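Local coordinates for TLR1789 protein (Thermosynechococcus elongatus, PDB 2X8X) that probably helps recognise and insert outer-membrane beta-barrel proteins, this piece being the N-terminal region of POTRA domains that precedes the Omp85 membrane part, at residues 86-91 with 187-192; 117-122 with 145-150; 182-187 with 193-198; 213-218 with 224-229. All coordinates share one frame; numbering follows the deposited sequence.

How the contacts relate
Following the chain from the N terminus, contact 1 opens at 86-91 and shuts a loop of 95 intervening residues at 187-192, joining two consecutive POTRA domains. Contact 2 is nested inside that loop and fixes helix 109-125 to strand 144-150; the two touch where Leu-90 packs on Ile-119. Contact 3 starts before contact 1 closes and ends after it, so the two cross and share Gly-187; it ties the loop ahead of helix 192-205 to that helix. Contact 4 follows in series as a beta hairpin, and Met-182 and Val-195 of contact 3 pack on its Leu-228 and Val-213. Leu-190 links contact 1 to both.

Contact 1. Residues 86-91 with 187-192; sequences GNQVLT and GVVLNQ
The amide plane of Gln-88 and the methyl CG2 of Val-189 meet obliquely: the methyl lies off the plane and well to one side of the group, so it is not stacked squarely over a face. The second flat group, the amide of Asn-87, is engaged at its edge. Its ND2 donates to Leu-90 O at 3.1 Å with an N-H...O angle of 158°, and the acceptor lies only 5° out of the amide plane, which should fix the rotation of the group and close the 86-91 turn on itself.

The principal contact across the two loops is apolar. Val-89 CG1 and Val-189 CG2 approach tip to tip at 3.9 Å, while the CA atoms of Val-89 and Val-189 stay 7.6 Å apart. Each of these methyls is anti to its own carbonyl carbon; for Val-189 this follows from a chi1 of 179°, which sends CG1 the other way, anti to the nitrogen. No hydrogen bond joins the segments, and the area buried, both sides summed, is just 110 Å², evidence of a light surface contact.

The backbones are secured elsewhere. The carboxylate of Glu-151 accepts from the N atoms of Gln-88, Val-89 and Leu-90, and Leu-190 is backbone-bonded to Gly-152. Asn-191 ND2 reaches Asn-126 O. Thr-91 and Asn-191 both serve as N-caps, of helices 92-99 and 192-205. Two helix-leading loops thus meet through a single pair of valine methyls and the side of Gln-88, at the seam between adjacent POTRA domains in an Omp85 protein.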
loop_
_atom_site.group_PDB
_atom_site.type_symbol
_atom_site.label_atom_id
_atom_site.label_comp_id
_atom_site.label_asym_id
_atom_site.label_seq_id
_atom_site.Cartn_x
_atom_site.Cartn_y
_atom_site.Cartn_z
ATOM N N GLY A 86 2.285 -12.745 -1.586
ATOM C CA GLY A 86 0.831 -12.916 -1.457
ATOM C C GLY A 86 0.114 -12.602 -2.747
ATOM O O GLY A 86 -1.127 -12.528 -2.810
ATOM N N ASN A 87 0.888 -12.417 -3.790
ATOM C CA ASN A 87 0.375 -12.045 -5.099
ATOM C C ASN A 87 -0.016 -13.249 -5.972
ATOM O O ASN A 87 0.632 -14.285 -5.890
ATOM C CB ASN A 87 1.450 -11.290 -5.827
ATOM C CG ASN A 87 2.736 -12.084 -5.950
ATOM O OD1 ASN A 87 3.269 -12.580 -4.956
ATOM N ND2 ASN A 87 3.273 -12.171 -7.162
ATOM N N GLN A 88 -0.995 -13.058 -6.865
ATOM C CA GLN A 88 -1.461 -14.092 -7.819
ATOM C C GLN A 88 -1.755 -13.401 -9.134
ATOM O O GLN A 88 -1.057 -13.615 -10.100
ATOM C CB GLN A 88 -2.758 -14.796 -7.387
ATOM C CG GLN A 88 -2.647 -15.839 -6.226
ATOM C CD GLN A 88 -3.074 -15.241 -4.808
ATOM O OE1 GLN A 88 -3.677 -14.116 -4.702
ATOM N NE2 GLN A 88 -2.756 -15.995 -3.732
ATOM N N VAL A 89 -2.804 -12.586 -9.169
ATOM C CA VAL A 89 -3.136 -11.867 -10.406
ATOM C C VAL A 89 -2.205 -10.708 -10.713
ATOM O O VAL A 89 -2.108 -10.312 -11.864
ATOM C CB VAL A 89 -4.590 -11.330 -10.484
ATOM C CG1 VAL A 89 -5.578 -12.504 -10.566
ATOM C CG2 VAL A 89 -4.866 -10.398 -9.397
ATOM N N LEU A 90 -1.559 -10.164 -9.679
ATOM C CA LEU A 90 -0.384 -9.290 -9.839
ATOM C C LEU A 90 0.865 -10.122 -9.964
ATOM O O LEU A 90 1.235 -10.897 -9.064
ATOM C CB LEU A 90 -0.267 -8.311 -8.654
ATOM C CG LEU A 90 0.953 -7.331 -8.589
ATOM C CD1 LEU A 90 0.898 -6.170 -9.606
ATOM C CD2 LEU A 90 1.077 -6.757 -7.120
ATOM N N THR A 91 1.514 -10.051 -11.103
ATOM C CA THR A 91 2.703 -10.889 -11.288
ATOM C C THR A 91 3.930 -10.115 -10.831
ATOM O O THR A 91 3.965 -8.869 -10.885
ATOM C CB THR A 91 2.864 -11.303 -12.757
ATOM O OG1 THR A 91 3.151 -10.139 -13.526
ATOM C CG2 THR A 91 1.553 -11.977 -13.302
ATOM N N GLY A 187 -10.654 -20.347 -4.297
ATOM C CA GLY A 187 -9.367 -20.136 -4.945
ATOM C C GLY A 187 -9.239 -19.033 -5.986
ATOM O O GLY A 187 -8.122 -18.722 -6.377
ATOM N N VAL A 188 -10.338 -18.439 -6.490
ATOM C CA VAL A 188 -10.185 -17.352 -7.472
ATOM C C VAL A 188 -10.033 -16.080 -6.631
ATOM O O VAL A 188 -10.387 -16.079 -5.436
ATOM C CB VAL A 188 -11.406 -17.183 -8.407
ATOM C CG1 VAL A 188 -11.740 -18.514 -9.080
ATOM C CG2 VAL A 188 -12.645 -16.657 -7.591
ATOM N N VAL A 189 -9.479 -15.021 -7.228
ATOM C CA VAL A 189 -9.440 -13.713 -6.608
ATOM C C VAL A 189 -10.770 -13.015 -6.993
ATOM O O VAL A 189 -11.109 -12.891 -8.156
ATOM C CB VAL A 189 -8.297 -12.847 -7.215
ATOM C CG1 VAL A 189 -8.270 -11.503 -6.589
ATOM C CG2 VAL A 189 -6.948 -13.551 -7.102
ATOM N N LEU A 190 -11.499 -12.574 -5.999
ATOM C CA LEU A 190 -12.808 -11.899 -6.207
ATOM C C LEU A 190 -12.746 -10.752 -7.238
ATOM O O LEU A 190 -11.921 -9.812 -7.127
ATOM C CB LEU A 190 -13.334 -11.414 -4.831
ATOM C CG LEU A 190 -14.763 -10.833 -4.803
ATOM C CD1 LEU A 190 -15.699 -12.001 -5.059
ATOM C CD2 LEU A 190 -15.066 -10.260 -3.434
ATOM N N ASN A 191 -13.621 -10.815 -8.254
ATOM C CA ASN A 191 -13.643 -9.774 -9.255
ATOM C C ASN A 191 -15.069 -9.324 -9.465
ATOM O O ASN A 191 -15.932 -10.139 -9.669
ATOM C CB ASN A 191 -13.106 -10.291 -10.560
ATOM C CG ASN A 191 -12.953 -9.207 -11.569
ATOM O OD1 ASN A 191 -13.928 -8.586 -12.000
ATOM N ND2 ASN A 191 -11.714 -8.942 -11.937
ATOM N N GLN A 192 -15.299 -8.022 -9.408
ATOM C CA GLN A 192 -16.671 -7.496 -9.333
ATOM C C GLN A 192 -17.418 -7.697 -10.645
ATOM O O GLN A 192 -18.663 -7.787 -10.638
ATOM C CB GLN A 192 -16.635 -6.027 -8.859
ATOM C CG GLN A 192 -17.946 -5.327 -8.864
ATOM C CD GLN A 192 -17.947 -4.250 -9.924
ATOM O OE1 GLN A 192 -16.999 -3.424 -9.982
ATOM N NE2 GLN A 192 -18.991 -4.240 -10.779
#

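Contact 2. Residues 117-122 with 145-150; sequences EKINTF and VTLQVA
On the helix that presents Ile-119 to Leu-147 and Val-149, the carbonyl O of Glu-117 is gripped twice by Thr-121. The backbone N of Thr-121 and its OG1 both lie 2.9 Å from Glu-117 O and arrive from opposite faces of the carbonyl plane. The hydroxyl donor is tilted 32° from that plane; because the N-H bond is kept, the side chain adds to the ordinary helical bond.

The contact with the strand is apolar throughout and rests on the two branches of Ile-119. With chi1 at -73°, CG1 is anti to the carbonyl carbon and CG2 anti to the nitrogen, which spreads the branches toward successive inward residues of the strand. CD1, at the end of an extended chain, meets Leu-147 CD1 at 3.9 Å, the two side chains crossing at a slant. The shorter branch, CG2, faces Val-149 CG1 at 4.3 Å. The CA atoms of Ile-119 and Val-149 are 9.1 Å apart, leaving room for the side chains of both elements to meet between the backbones. All three touching residues are buried.

Strand 144-150 is the middle strand of its three-stranded sheet, between 81-85 and 132-139, in the two-helix, three-strand pattern of a POTRA domain. Phe-99 of helix 92-99 packs against both Ile-119 and Leu-147, Val-133 of strand 132-139 also touches Ile-119, and Asn-120 OD1 accepts from the N of Val-133, binding helix 109-125 to that outer strand.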
loop_
_atom_site.group_PDB
_atom_site.type_symbol
_atom_site.label_atom_id
_atom_site.label_comp_id
_atom_site.label_asym_id
_atom_site.label_seq_id
_atom_site.Cartn_x
_atom_site.Cartn_y
_atom_site.Cartn_z
ATOM N N GLU A 117 0.625 2.979 -5.105
ATOM C CA GLU A 117 -0.657 3.433 -5.681
ATOM C C GLU A 117 -0.919 2.879 -7.094
ATOM O O GLU A 117 -2.065 2.607 -7.444
ATOM C CB GLU A 117 -0.823 4.952 -5.707
ATOM C CG GLU A 117 -0.978 5.583 -4.322
ATOM C CD GLU A 117 -1.816 4.694 -3.297
ATOM O OE1 GLU A 117 -2.974 4.237 -3.603
ATOM O OE2 GLU A 117 -1.315 4.468 -2.147
ATOM N N LYS A 118 0.130 2.699 -7.888
ATOM C CA LYS A 118 -0.022 2.021 -9.187
ATOM C C LYS A 118 -0.468 0.587 -9.028
ATOM O O LYS A 118 -1.229 0.043 -9.854
ATOM C CB LYS A 118 1.313 2.069 -9.944
ATOM C CG LYS A 118 1.419 3.451 -10.698
ATOM C CD LYS A 118 2.741 3.500 -11.478
ATOM C CE LYS A 118 3.918 3.731 -10.449
ATOM N NZ LYS A 118 4.590 5.090 -10.225
ATOM N N ILE A 119 0.030 -0.077 -7.999
ATOM C CA ILE A 119 -0.427 -1.485 -7.799
ATOM C C ILE A 119 -1.948 -1.506 -7.441
ATOM O O ILE A 119 -2.725 -2.312 -7.972
ATOM C CB ILE A 119 0.417 -2.163 -6.714
ATOM C CG1 ILE A 119 1.817 -2.488 -7.216
ATOM C CG2 ILE A 119 -0.314 -3.417 -6.191
ATOM C CD1 ILE A 119 2.757 -2.890 -5.973
ATOM N N ASN A 120 -2.360 -0.646 -6.531
ATOM C CA ASN A 120 -3.780 -0.621 -6.055
ATOM C C ASN A 120 -4.669 -0.211 -7.193
ATOM O O ASN A 120 -5.798 -0.685 -7.296
ATOM C CB ASN A 120 -3.947 0.354 -4.889
ATOM C CG ASN A 120 -3.181 -0.098 -3.631
ATOM O OD1 ASN A 120 -2.847 -1.290 -3.496
ATOM N ND2 ASN A 120 -2.916 0.836 -2.702
ATOM N N THR A 121 -4.150 0.645 -8.096
ATOM C CA THR A 121 -4.897 1.006 -9.297
ATOM C C THR A 121 -4.976 -0.172 -10.262
ATOM O O THR A 121 -6.019 -0.402 -10.852
ATOM C CB THR A 121 -4.293 2.257 -10.025
ATOM O OG1 THR A 121 -4.306 3.351 -9.115
ATOM C CG2 THR A 121 -5.099 2.622 -11.238
ATOM N N PHE A 122 -3.907 -0.933 -10.430
ATOM C CA PHE A 122 -4.010 -2.153 -11.218
ATOM C C PHE A 122 -5.146 -3.069 -10.696
ATOM O O PHE A 122 -6.015 -3.480 -11.478
ATOM C CB PHE A 122 -2.696 -2.899 -11.305
ATOM C CG PHE A 122 -2.842 -4.333 -11.787
ATOM C CD1 PHE A 122 -2.825 -4.622 -13.170
ATOM C CD2 PHE A 122 -3.014 -5.382 -10.864
ATOM C CE1 PHE A 122 -2.961 -5.962 -13.641
ATOM C CE2 PHE A 122 -3.170 -6.725 -11.293
ATOM C CZ PHE A 122 -3.143 -7.025 -12.692
ATOM N N VAL A 145 13.411 -4.152 -1.582
ATOM C CA VAL A 145 12.168 -3.792 -0.905
ATOM C C VAL A 145 11.120 -4.934 -1.083
ATOM O O VAL A 145 10.920 -5.476 -2.192
ATOM C CB VAL A 145 11.620 -2.400 -1.401
ATOM C CG1 VAL A 145 10.201 -2.015 -0.763
ATOM C CG2 VAL A 145 12.594 -1.265 -1.020
ATOM N N THR A 146 10.511 -5.318 0.039
ATOM C CA THR A 146 9.453 -6.339 0.047
ATOM C C THR A 146 8.125 -5.698 0.464
ATOM O O THR A 146 8.056 -5.012 1.486
ATOM C CB THR A 146 9.786 -7.503 1.075
ATOM O OG1 THR A 146 11.047 -8.101 0.694
ATOM C CG2 THR A 146 8.689 -8.544 1.072
ATOM N N LEU A 147 7.134 -5.917 -0.386
ATOM C CA LEU A 147 5.744 -5.550 -0.193
ATOM C C LEU A 147 4.835 -6.815 -0.048
ATOM O O LEU A 147 5.173 -7.909 -0.542
ATOM C CB LEU A 147 5.315 -4.803 -1.459
ATOM C CG LEU A 147 6.114 -3.595 -1.866
ATOM C CD1 LEU A 147 5.467 -3.061 -3.121
ATOM C CD2 LEU A 147 6.001 -2.574 -0.743
ATOM N N GLN A 148 3.677 -6.637 0.595
ATOM C CA GLN A 148 2.649 -7.662 0.689
ATOM C C GLN A 148 1.457 -7.133 -0.006
ATOM O O GLN A 148 1.185 -5.921 0.105
ATOM C CB GLN A 148 2.261 -7.858 2.148
ATOM C CG GLN A 148 3.427 -8.257 3.037
ATOM C CD GLN A 148 2.986 -8.415 4.514
ATOM O OE1 GLN A 148 3.543 -7.766 5.383
ATOM N NE2 GLN A 148 1.938 -9.165 4.761
ATOM N N VAL A 149 0.736 -7.991 -0.732
ATOM C CA VAL A 149 -0.621 -7.682 -1.176
ATOM C C VAL A 149 -1.613 -8.719 -0.598
ATOM O O VAL A 149 -1.231 -9.854 -0.263
ATOM C CB VAL A 149 -0.730 -7.671 -2.661
ATOM C CG1 VAL A 149 0.164 -6.550 -3.269
ATOM C CG2 VAL A 149 -0.292 -9.019 -3.154
ATOM N N ALA A 150 -2.848 -8.266 -0.444
ATOM C CA ALA A 150 -4.003 -9.125 -0.193
ATOM C C ALA A 150 -4.918 -8.829 -1.347
ATOM O O ALA A 150 -5.504 -7.755 -1.403
ATOM C CB ALA A 150 -4.657 -8.743 1.073
#

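Contact 3. Residues 182-187 with 193-198; sequences MDTQPG and KTVQAD
Asp-198, on helix 192-205 of a POTRA-family domain, holds the loop 182-187 through both oxygens of its carboxylate. OD1 accepts from Asp-183 N at 2.9 Å, with an N-H...O angle of 154°, the donor standing 35° out of the carboxylate plane on the syn side. OD2 takes two donors from one residue: Thr-184 N at 3.0 Å, which uses the syn lone pair, and Thr-184 OG1 at 2.7 Å, which meets OD2 on the syn side but out of the plane. Two consecutive backbone N-H groups and a hydroxyl are therefore satisfied by one buried side chain. The hydroxyl can share OD2 because a chi1 of -54° puts OG1 of Thr-184 beside its own backbone nitrogen, whose N-H already points there.

Two methyl groups also touch these oxygens. The side chains of Met-182 and Asp-198 cross at about a right angle, with Met-182 CE 3.7 Å from Asp-198 OD2, and Val-195 CG2 comes within 3.9 Å of Thr-184 OG1.

From outside the two segments, Arg-201 forms a salt bridge from NH2 to Asp-198 OD1 and a long, weak ion pair with Asp-183 OD2. It probably offsets the two like charges; Asp-183 OD2 and Asp-198 OD1 are 4.4 Å apart. Leu-190 packs on both Thr-184 and Val-195, and Leu-226 of strand 224-232 backs Thr-184. The loop also braces itself: Gln-185 NE2 donates to Met-182 O at 2.7 Å, with that oxygen close to the amide plane. At the exposed margin Thr-194 and Asp-183 cross nearly perpendicularly, Thr-194 CG2 pressing on Asp-183 CB at 3.3 Å.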
loop_
_atom_site.group_PDB
_atom_site.type_symbol
_atom_site.label_atom_id
_atom_site.label_comp_id
_atom_site.label_asym_id
_atom_site.label_seq_id
_atom_site.Cartn_x
_atom_site.Cartn_y
_atom_site.Cartn_z
ATOM N N MET A 182 -21.576 -20.270 -11.855
ATOM C CA MET A 182 -20.668 -19.312 -11.250
ATOM C C MET A 182 -19.210 -19.563 -11.608
ATOM O O MET A 182 -18.682 -20.656 -11.381
ATOM C CB MET A 182 -20.834 -19.326 -9.723
ATOM C CG MET A 182 -22.217 -18.811 -9.314
ATOM S SD MET A 182 -22.240 -18.679 -7.528
ATOM C CE MET A 182 -20.978 -17.389 -7.200
ATOM N N ASP A 183 -18.569 -18.535 -12.138
ATOM C CA ASP A 183 -17.084 -18.495 -12.239
ATOM C C ASP A 183 -16.372 -18.130 -10.931
ATOM O O ASP A 183 -15.186 -18.463 -10.750
ATOM C CB ASP A 183 -16.631 -17.469 -13.275
ATOM C CG ASP A 183 -16.973 -17.858 -14.698
ATOM O OD1 ASP A 183 -17.065 -19.086 -15.017
ATOM O OD2 ASP A 183 -17.107 -16.904 -15.509
ATOM N N THR A 184 -17.033 -17.362 -10.071
ATOM C CA THR A 184 -16.500 -17.123 -8.721
ATOM C C THR A 184 -16.564 -18.435 -7.921
ATOM O O THR A 184 -17.660 -18.909 -7.630
ATOM C CB THR A 184 -17.331 -16.043 -8.013
ATOM O OG1 THR A 184 -17.368 -14.875 -8.841
ATOM C CG2 THR A 184 -16.713 -15.645 -6.650
ATOM N N GLN A 185 -15.399 -19.047 -7.625
ATOM C CA GLN A 185 -15.302 -20.390 -6.975
ATOM C C GLN A 185 -14.171 -20.302 -5.933
ATOM O O GLN A 185 -13.371 -19.407 -6.011
ATOM C CB GLN A 185 -15.010 -21.517 -8.000
ATOM C CG GLN A 185 -16.116 -21.671 -9.052
ATOM C CD GLN A 185 -17.385 -22.368 -8.532
ATOM O OE1 GLN A 185 -17.370 -22.960 -7.465
ATOM N NE2 GLN A 185 -18.476 -22.323 -9.317
ATOM N N PRO A 186 -14.136 -21.192 -4.930
ATOM C CA PRO A 186 -12.954 -21.146 -4.047
ATOM C C PRO A 186 -11.612 -21.155 -4.798
ATOM O O PRO A 186 -11.494 -21.817 -5.846
ATOM C CB PRO A 186 -13.108 -22.368 -3.148
ATOM C CG PRO A 186 -14.581 -22.542 -3.050
ATOM C CD PRO A 186 -15.196 -22.082 -4.410
ATOM N N GLY A 187 -10.654 -20.347 -4.297
ATOM C CA GLY A 187 -9.367 -20.136 -4.945
ATOM C C GLY A 187 -9.239 -19.033 -5.986
ATOM O O GLY A 187 -8.122 -18.722 -6.377
ATOM N N LYS A 193 -16.654 -7.819 -11.737
ATOM C CA LYS A 193 -17.155 -8.080 -13.094
ATOM C C LYS A 193 -17.692 -9.496 -13.176
ATOM O O LYS A 193 -18.756 -9.744 -13.756
ATOM C CB LYS A 193 -16.002 -7.959 -14.111
ATOM C CG LYS A 193 -15.939 -6.695 -14.916
ATOM C CD LYS A 193 -16.119 -5.446 -14.051
ATOM C CE LYS A 193 -17.238 -4.563 -14.621
ATOM N NZ LYS A 193 -16.742 -3.162 -14.616
ATOM N N THR A 194 -16.907 -10.426 -12.634
ATOM C CA THR A 194 -17.300 -11.850 -12.611
ATOM C C THR A 194 -18.470 -12.072 -11.671
ATOM O O THR A 194 -19.383 -12.803 -12.048
ATOM C CB THR A 194 -16.164 -12.825 -12.172
ATOM O OG1 THR A 194 -14.917 -12.383 -12.699
ATOM C CG2 THR A 194 -16.492 -14.274 -12.655
ATOM N N VAL A 195 -18.456 -11.447 -10.479
ATOM C CA VAL A 195 -19.630 -11.519 -9.596
ATOM C C VAL A 195 -20.952 -11.065 -10.264
ATOM O O VAL A 195 -21.990 -11.753 -10.177
ATOM C CB VAL A 195 -19.457 -10.766 -8.249
ATOM C CG1 VAL A 195 -20.740 -10.862 -7.450
ATOM C CG2 VAL A 195 -18.283 -11.322 -7.440
ATOM N N GLN A 196 -20.888 -9.925 -10.937
ATOM C CA GLN A 196 -21.992 -9.395 -11.735
ATOM C C GLN A 196 -22.519 -10.358 -12.732
ATOM O O GLN A 196 -23.739 -10.538 -12.794
ATOM C CB GLN A 196 -21.559 -8.210 -12.587
ATOM C CG GLN A 196 -20.972 -7.111 -11.852
ATOM C CD GLN A 196 -21.941 -6.432 -10.982
ATOM O OE1 GLN A 196 -22.417 -6.997 -9.984
ATOM N NE2 GLN A 196 -22.240 -5.167 -11.325
ATOM N N ALA A 197 -21.601 -10.863 -13.562
ATOM C CA ALA A 197 -21.901 -11.839 -14.586
ATOM C C ALA A 197 -22.559 -13.092 -14.007
ATOM O O ALA A 197 -23.522 -13.659 -14.584
ATOM C CB ALA A 197 -20.603 -12.190 -15.366
ATOM N N ASP A 198 -22.047 -13.500 -12.866
ATOM C CA ASP A 198 -22.542 -14.691 -12.193
ATOM C C ASP A 198 -23.986 -14.423 -11.735
ATOM O O ASP A 198 -24.834 -15.295 -11.876
ATOM C CB ASP A 198 -21.739 -14.971 -10.900
ATOM C CG ASP A 198 -20.354 -15.651 -11.156
ATOM O OD1 ASP A 198 -20.034 -16.094 -12.298
ATOM O OD2 ASP A 198 -19.581 -15.737 -10.164
#

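Contact 4. Residues 213-218 with 224-229; sequences VALEPG and VNLILN
A chi1 of 177° directs CG of Leu-226 anti to its nitrogen, and in this beta hairpin its CD1 meets both Val-213 and Leu-215 of the partner strand. Val-213 CG1 is 3.3 Å from Leu-226 CD1, and Leu-215 CD2 is 3.4 Å from the same methyl; both contacts are shorter than usual and chi2 of the leucine is unusual, so the exact position of CD1 is doubtful. Val-213 and Leu-228 lie side by side on this face, which helix 192-205 covers through Val-195, Leu-199 and Leu-202.

The strand segments run antiparallel, at 153° between their directions. Ala-214 with Ile-227 and Glu-216 with Asn-225 are hydrogen-bonded pairs, whereas Val-213 with Leu-228 and Leu-215 with Leu-226 are non-hydrogen-bonded. Each hydrogen-bonded pair exchanges two bonds, among them Ile-227 N to Ala-214 O and Asn-225 N to Glu-216 O, both 2.7 Å. Strand 224-232 is central in its sheet, its other edge being bonded to strand 154-161.

On the face bearing Glu-216, Asn-225 and Ile-227, the Ile-227 chain, bent at chi2 (-57°), lies obliquely against the extended glutamate, with Ile-227 CD1 3.9 Å from Glu-216 OE1. Arg-160 makes a salt bridge to that oxygen, and Thr-158 OG1 hydrogen-bonds Asn-225 OD1. One water bridges the amide and the carboxylate, donating to Glu-216 OE1 at 2.6 Å and accepting from Asn-225 ND2 at 3.0 Å.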
loop_
_atom_site.group_PDB
_atom_site.type_symbol
_atom_site.label_atom_id
_atom_site.label_comp_id
_atom_site.label_asym_id
_atom_site.label_seq_id
_atom_site.Cartn_x
_atom_site.Cartn_y
_atom_site.Cartn_z
ATOM N N VAL A 213 -25.207 -10.528 -2.375
ATOM C CA VAL A 213 -23.842 -11.001 -2.108
ATOM C C VAL A 213 -23.341 -10.316 -0.840
ATOM O O VAL A 213 -23.495 -9.119 -0.725
ATOM C CB VAL A 213 -22.886 -10.659 -3.282
ATOM C CG1 VAL A 213 -21.495 -11.080 -2.932
ATOM C CG2 VAL A 213 -23.278 -11.426 -4.535
ATOM N N ALA A 214 -22.739 -11.044 0.097
ATOM C CA ALA A 214 -22.124 -10.395 1.263
ATOM C C ALA A 214 -20.761 -11.045 1.439
ATOM O O ALA A 214 -20.619 -12.225 1.092
ATOM C CB ALA A 214 -22.984 -10.604 2.474
ATOM N N LEU A 215 -19.791 -10.333 2.022
ATOM C CA LEU A 215 -18.438 -10.863 2.270
ATOM C C LEU A 215 -18.151 -10.991 3.741
ATOM O O LEU A 215 -18.450 -10.096 4.503
ATOM C CB LEU A 215 -17.397 -9.941 1.615
ATOM C CG LEU A 215 -17.589 -9.741 0.090
ATOM C CD1 LEU A 215 -16.628 -8.685 -0.493
ATOM C CD2 LEU A 215 -17.404 -11.051 -0.648
ATOM N N GLU A 216 -17.580 -12.103 4.179
ATOM C CA GLU A 216 -17.062 -12.201 5.541
ATOM C C GLU A 216 -15.576 -12.569 5.498
ATOM O O GLU A 216 -15.133 -13.253 4.560
ATOM C CB GLU A 216 -17.889 -13.233 6.315
ATOM C CG GLU A 216 -19.367 -12.735 6.399
ATOM C CD GLU A 216 -20.318 -13.605 7.227
ATOM O OE1 GLU A 216 -20.053 -14.817 7.496
ATOM O OE2 GLU A 216 -21.385 -13.055 7.587
ATOM N N PRO A 217 -14.808 -12.156 6.524
ATOM C CA PRO A 217 -13.348 -12.456 6.471
ATOM C C PRO A 217 -13.126 -13.977 6.546
ATOM O O PRO A 217 -13.792 -14.646 7.356
ATOM C CB PRO A 217 -12.774 -11.756 7.744
ATOM C CG PRO A 217 -13.967 -11.083 8.451
ATOM C CD PRO A 217 -15.252 -11.609 7.833
ATOM N N GLY A 218 -12.261 -14.542 5.699
ATOM C CA GLY A 218 -11.902 -15.972 5.852
ATOM C C GLY A 218 -11.205 -16.358 7.185
ATOM O O GLY A 218 -10.953 -15.548 8.102
ATOM N N VAL A 224 -11.485 -14.080 1.702
ATOM C CA VAL A 224 -12.942 -13.919 1.974
ATOM C C VAL A 224 -13.768 -15.161 1.828
ATOM O O VAL A 224 -13.462 -16.058 1.014
ATOM C CB VAL A 224 -13.640 -12.804 1.092
ATOM C CG1 VAL A 224 -13.307 -11.449 1.647
ATOM C CG2 VAL A 224 -13.200 -12.955 -0.288
ATOM N N ASN A 225 -14.819 -15.175 2.635
ATOM C CA ASN A 225 -15.930 -16.095 2.527
ATOM C C ASN A 225 -17.057 -15.355 1.749
ATOM O O ASN A 225 -17.620 -14.339 2.220
ATOM C CB ASN A 225 -16.327 -16.611 3.951
ATOM C CG ASN A 225 -17.551 -17.631 3.949
ATOM O OD1 ASN A 225 -17.974 -18.147 2.880
ATOM N ND2 ASN A 225 -18.121 -17.905 5.169
ATOM N N LEU A 226 -17.332 -15.801 0.522
ATOM C CA LEU A 226 -18.392 -15.146 -0.270
ATOM C C LEU A 226 -19.783 -15.742 0.106
ATOM O O LEU A 226 -20.018 -16.970 -0.074
ATOM C CB LEU A 226 -18.172 -15.244 -1.789
ATOM C CG LEU A 226 -19.356 -14.605 -2.530
ATOM C CD1 LEU A 226 -18.979 -13.196 -2.757
ATOM C CD2 LEU A 226 -19.714 -15.222 -3.851
ATOM N N ILE A 227 -20.690 -14.888 0.570
ATOM C CA ILE A 227 -21.996 -15.385 1.050
ATOM C C ILE A 227 -22.988 -14.973 -0.009
ATOM O O ILE A 227 -22.991 -13.796 -0.415
ATOM C CB ILE A 227 -22.469 -14.703 2.362
ATOM C CG1 ILE A 227 -21.376 -14.629 3.458
ATOM C CG2 ILE A 227 -23.760 -15.328 2.868
ATOM C CD1 ILE A 227 -20.778 -15.903 3.863
ATOM N N LEU A 228 -23.796 -15.924 -0.475
ATOM C CA LEU A 228 -24.958 -15.615 -1.316
ATOM C C LEU A 228 -26.209 -15.793 -0.444
ATOM O O LEU A 228 -26.473 -16.886 0.038
ATOM C CB LEU A 228 -25.018 -16.550 -2.511
ATOM C CG LEU A 228 -23.951 -16.539 -3.609
ATOM C CD1 LEU A 228 -24.474 -17.318 -4.821
ATOM C CD2 LEU A 228 -23.562 -15.079 -3.956
ATOM N N ASN A 229 -26.984 -14.715 -0.233
ATOM C CA ASN A 229 -28.180 -14.754 0.554
ATOM C C ASN A 229 -29.284 -14.847 -0.480
ATOM O O ASN A 229 -29.485 -13.894 -1.288
ATOM C CB ASN A 229 -28.311 -13.460 1.352
ATOM C CG ASN A 229 -27.314 -13.401 2.524
ATOM O OD1 ASN A 229 -27.339 -14.255 3.352
ATOM N ND2 ASN A 229 -26.390 -12.446 2.512
HETATM O O HOH W 1 -17.969 -16.316 7.702
#